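Local coordinates for clostripain-related protein (Bacteroides thetaiotaomicron, PDB 6N9J) that probably cleaves peptide bonds as a secreted cysteine protease of the clostripain (C11) family in a gut commensal bacterium, at residues Tyr311-Asn324 with Lys334-Thr346. Numbering follows the deposited sequence.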
# COMPACT_ATOMS: atom_id res chain seq x y z
N TYR A 311 11.63 7.16 15.12
CA TYR A 311 10.70 6.14 14.65
C TYR A 311 9.26 6.54 14.95
O TYR A 311 8.38 6.38 14.11
CB TYR A 311 11.01 4.79 15.30
CG TYR A 311 10.27 3.63 14.70
CD1 TYR A 311 8.97 3.33 15.08
CD2 TYR A 311 10.88 2.81 13.75
CE1 TYR A 311 8.29 2.26 14.54
CE2 TYR A 311 10.21 1.74 13.20
CZ TYR A 311 8.92 1.47 13.60
OH TYR A 311 8.24 0.40 13.06
N LYS A 312 9.02 7.01 16.17
CA LYS A 312 7.69 7.44 16.57
C LYS A 312 7.21 8.59 15.68
O LYS A 312 6.03 8.65 15.32
CB LYS A 312 7.68 7.86 18.04
N ASN A 313 8.12 9.50 15.34
CA ASN A 313 7.79 10.65 14.48
C ASN A 313 7.39 10.25 13.07
O ASN A 313 6.61 10.96 12.42
CB ASN A 313 8.98 11.61 14.39
CG ASN A 313 9.19 12.41 15.67
OD1 ASN A 313 8.33 12.44 16.55
ND2 ASN A 313 10.33 13.07 15.77
N ALA A 314 7.93 9.14 12.57
CA ALA A 314 7.67 8.74 11.19
C ALA A 314 6.47 7.81 11.08
O ALA A 314 5.70 7.91 10.14
CB ALA A 314 8.90 8.08 10.59
N VAL A 315 6.34 6.88 12.04
CA VAL A 315 5.21 5.94 12.02
C VAL A 315 4.14 6.49 12.95
O VAL A 315 4.19 6.25 14.15
CB VAL A 315 5.64 4.51 12.47
CG1 VAL A 315 4.46 3.53 12.40
CG2 VAL A 315 6.84 4.02 11.64
N ILE A 316 3.19 7.25 12.42
CA ILE A 316 2.32 8.04 13.30
C ILE A 316 1.01 7.35 13.68
O ILE A 316 0.25 7.84 14.52
CB ILE A 316 2.00 9.42 12.67
CG1 ILE A 316 1.25 9.25 11.34
CG2 ILE A 316 3.28 10.22 12.45
CD1 ILE A 316 0.74 10.56 10.80
N TRP A 317 0.74 6.19 13.10
CA TRP A 317 -0.49 5.48 13.38
C TRP A 317 -0.21 4.02 13.10
O TRP A 317 0.44 3.71 12.11
CB TRP A 317 -1.65 6.02 12.49
CG TRP A 317 -3.01 5.50 12.89
CD1 TRP A 317 -3.95 6.16 13.65
CD2 TRP A 317 -3.57 4.21 12.59
NE1 TRP A 317 -5.05 5.35 13.83
CE2 TRP A 317 -4.84 4.16 13.20
CE3 TRP A 317 -3.12 3.11 11.86
CZ2 TRP A 317 -5.67 3.05 13.09
CZ3 TRP A 317 -3.94 2.00 11.76
CH2 TRP A 317 -5.20 1.97 12.37
N LYS A 318 -0.65 3.11 13.97
CA LYS A 318 -0.63 1.67 13.64
C LYS A 318 -1.65 0.90 14.46
O LYS A 318 -2.02 1.29 15.57
CB LYS A 318 0.76 1.07 13.86
CG LYS A 318 1.13 0.93 15.33
CD LYS A 318 2.56 0.45 15.48
CE LYS A 318 3.03 0.67 16.90
NZ LYS A 318 2.14 -0.03 17.85
N ASN A 319 -2.14 -0.20 13.88
CA ASN A 319 -3.03 -1.09 14.62
C ASN A 319 -3.08 -2.44 13.95
O ASN A 319 -2.97 -2.55 12.74
CB ASN A 319 -4.43 -0.49 14.73
CG ASN A 319 -5.00 -0.60 16.13
OD1 ASN A 319 -4.59 -1.47 16.90
ND2 ASN A 319 -5.94 0.27 16.46
N THR A 320 -3.25 -3.48 14.76
CA THR A 320 -3.36 -4.84 14.24
C THR A 320 -4.26 -5.66 15.15
O THR A 320 -4.34 -5.42 16.34
CB THR A 320 -1.99 -5.53 14.13
OG1 THR A 320 -2.14 -6.83 13.54
CG2 THR A 320 -1.33 -5.67 15.51
N THR A 321 -4.97 -6.61 14.57
CA THR A 321 -5.60 -7.65 15.36
C THR A 321 -4.49 -8.56 15.88
O THR A 321 -3.37 -8.54 15.36
CB THR A 321 -6.63 -8.42 14.51
OG1 THR A 321 -6.04 -8.77 13.26
CG2 THR A 321 -7.83 -7.53 14.25
N ASP A 322 -4.75 -9.34 16.93
CA ASP A 322 -3.69 -10.13 17.56
C ASP A 322 -3.06 -11.14 16.59
O ASP A 322 -1.87 -11.42 16.66
CB ASP A 322 -4.22 -10.85 18.80
CG ASP A 322 -4.60 -9.88 19.91
OD1 ASP A 322 -3.89 -8.87 20.09
OD2 ASP A 322 -5.62 -10.13 20.60
N ASN A 323 -3.88 -11.67 15.69
CA ASN A 323 -3.40 -12.53 14.61
C ASN A 323 -3.78 -11.92 13.28
O ASN A 323 -4.70 -11.08 13.22
CB ASN A 323 -3.99 -13.95 14.73
CG ASN A 323 -3.56 -14.67 15.99
OD1 ASN A 323 -2.49 -14.43 16.54
ND2 ASN A 323 -4.41 -15.58 16.46
N ASN A 324 -3.06 -12.30 12.23
CA ASN A 324 -3.45 -12.02 10.85
C ASN A 324 -3.43 -13.34 10.07
O ASN A 324 -2.68 -14.25 10.42
CB ASN A 324 -2.50 -11.01 10.19
CG ASN A 324 -2.92 -9.58 10.40
OD1 ASN A 324 -2.90 -8.77 9.47
ND2 ASN A 324 -3.32 -9.25 11.62
N LYS A 334 -3.11 -19.96 7.17
CA LYS A 334 -3.52 -20.07 8.56
C LYS A 334 -3.30 -18.73 9.27
O LYS A 334 -2.68 -17.82 8.71
CB LYS A 334 -2.75 -21.19 9.28
CG LYS A 334 -1.28 -20.90 9.52
CD LYS A 334 -0.70 -21.83 10.59
CE LYS A 334 0.79 -21.57 10.80
NZ LYS A 334 1.36 -22.44 11.88
N MET A 335 -3.83 -18.60 10.48
CA MET A 335 -3.61 -17.42 11.31
C MET A 335 -2.18 -17.40 11.86
O MET A 335 -1.66 -18.43 12.27
CB MET A 335 -4.61 -17.36 12.47
CG MET A 335 -6.08 -17.38 12.03
SD MET A 335 -6.55 -15.98 10.99
CE MET A 335 -6.37 -14.64 12.15
N VAL A 336 -1.56 -16.23 11.87
CA VAL A 336 -0.21 -16.07 12.42
C VAL A 336 -0.17 -14.92 13.44
O VAL A 336 -0.81 -13.88 13.23
CB VAL A 336 0.81 -15.80 11.29
CG1 VAL A 336 2.18 -15.44 11.87
CG2 VAL A 336 0.89 -17.00 10.35
N SER A 337 0.56 -15.09 14.53
CA SER A 337 0.62 -14.07 15.57
C SER A 337 1.30 -12.78 15.10
O SER A 337 2.36 -12.83 14.46
CB SER A 337 1.33 -14.62 16.81
OG SER A 337 1.35 -13.68 17.87
N MET A 338 0.69 -11.63 15.39
CA MET A 338 1.30 -10.34 15.05
C MET A 338 2.00 -9.72 16.27
O MET A 338 2.27 -8.52 16.30
CB MET A 338 0.25 -9.36 14.49
CG MET A 338 -0.21 -9.71 13.06
SD MET A 338 1.09 -9.62 11.81
CE MET A 338 1.13 -11.30 11.20
N ASP A 339 2.28 -10.55 17.27
CA ASP A 339 3.01 -10.10 18.46
C ASP A 339 4.37 -9.50 18.08
O ASP A 339 5.19 -10.17 17.46
CB ASP A 339 3.20 -11.27 19.43
CG ASP A 339 3.85 -10.85 20.72
OD1 ASP A 339 3.12 -10.40 21.63
OD2 ASP A 339 5.09 -10.99 20.83
N GLY A 340 4.57 -8.23 18.43
CA GLY A 340 5.80 -7.53 18.07
C GLY A 340 5.62 -6.48 16.99
O GLY A 340 6.56 -5.78 16.62
N PHE A 341 4.39 -6.35 16.49
CA PHE A 341 4.08 -5.48 15.36
C PHE A 341 4.34 -4.00 15.64
O PHE A 341 3.78 -3.42 16.57
CB PHE A 341 2.61 -5.70 14.98
CG PHE A 341 2.05 -4.69 14.01
CD1 PHE A 341 2.26 -4.82 12.65
CD2 PHE A 341 1.26 -3.65 14.47
CE1 PHE A 341 1.72 -3.91 11.76
CE2 PHE A 341 0.71 -2.74 13.58
CZ PHE A 341 0.94 -2.86 12.23
N GLU A 342 5.19 -3.38 14.83
CA GLU A 342 5.41 -1.96 14.99
C GLU A 342 5.05 -1.19 13.73
O GLU A 342 5.22 0.03 13.67
CB GLU A 342 6.85 -1.68 15.42
CG GLU A 342 7.21 -2.23 16.81
CD GLU A 342 6.41 -1.60 17.96
OE1 GLU A 342 6.41 -2.17 19.06
OE2 GLU A 342 5.78 -0.52 17.76
N GLY A 343 4.54 -1.91 12.73
CA GLY A 343 3.88 -1.27 11.61
C GLY A 343 4.67 -1.12 10.33
O GLY A 343 4.11 -0.68 9.33
N VAL A 344 5.96 -1.46 10.35
CA VAL A 344 6.80 -1.29 9.16
C VAL A 344 7.74 -2.49 8.96
O VAL A 344 8.28 -3.03 9.93
CB VAL A 344 7.64 0.01 9.25
CG1 VAL A 344 8.44 0.23 7.96
CG2 VAL A 344 6.74 1.20 9.49
N SER A 345 7.92 -2.91 7.72
CA SER A 345 8.82 -4.03 7.44
C SER A 345 10.14 -3.56 6.85
O SER A 345 10.27 -2.40 6.44
CB SER A 345 8.19 -5.05 6.49
OG SER A 345 8.35 -4.64 5.14
N THR A 346 11.10 -4.47 6.81
CA THR A 346 12.42 -4.20 6.26
C THR A 346 13.03 -5.52 5.79
O THR A 346 12.62 -6.60 6.22
CB THR A 346 13.36 -3.55 7.31
OG1 THR A 346 14.61 -3.20 6.70
CG2 THR A 346 13.63 -4.51 8.45
O HOH W 1 -1.28 -13.68 19.21
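Asn324 pairs with Val336 in the beta hairpin of strands 315-327 and 333-337. Theirs is an antiparallel hydrogen-bonded pair: Asn324 N donates to Val336 O at 2.9 Å, and Val336 N returns a bond to Asn324 O at 2.7 Å. Next along the strands, Met338 N donates to Asp322 O, 2.9 Å and nearly straight at 172°. Beyond it the chain leaves the strand and makes a type II beta turn from Met338 to Phe341.

The Met338 side chain runs about at right angles to that of Asn324. Its CG lies 3.5 Å from Asn324 ND2, and CE reaches Asn324 CB. The same amide nitrogen donates to Asn323 O from above the carbonyl plane.

Phe341 has its CG anti to the backbone N (chi1 168°), which points the ring at strand 315-320. Thr320 CB sits over one face, 4.0 Å from the ring centroid, in a CH-pi contact. Gly343 N covers the opposite face. Lys318 CB touches Phe341 CE2 at 3.8 Å, and the chain runs on to Glu342, with a long salt bridge of 3.7 Å from Lys318 NZ to Glu342 OE2.

At the helix end, Tyr311 OH bonds Glu342 O, and Val315 packs on Val344. Strand 315-327 joins the central sheet through strand 239-244, whose Ser239 also touches Phe341. Helix 290-297 meets Tyr311 and Glu342 through Met291.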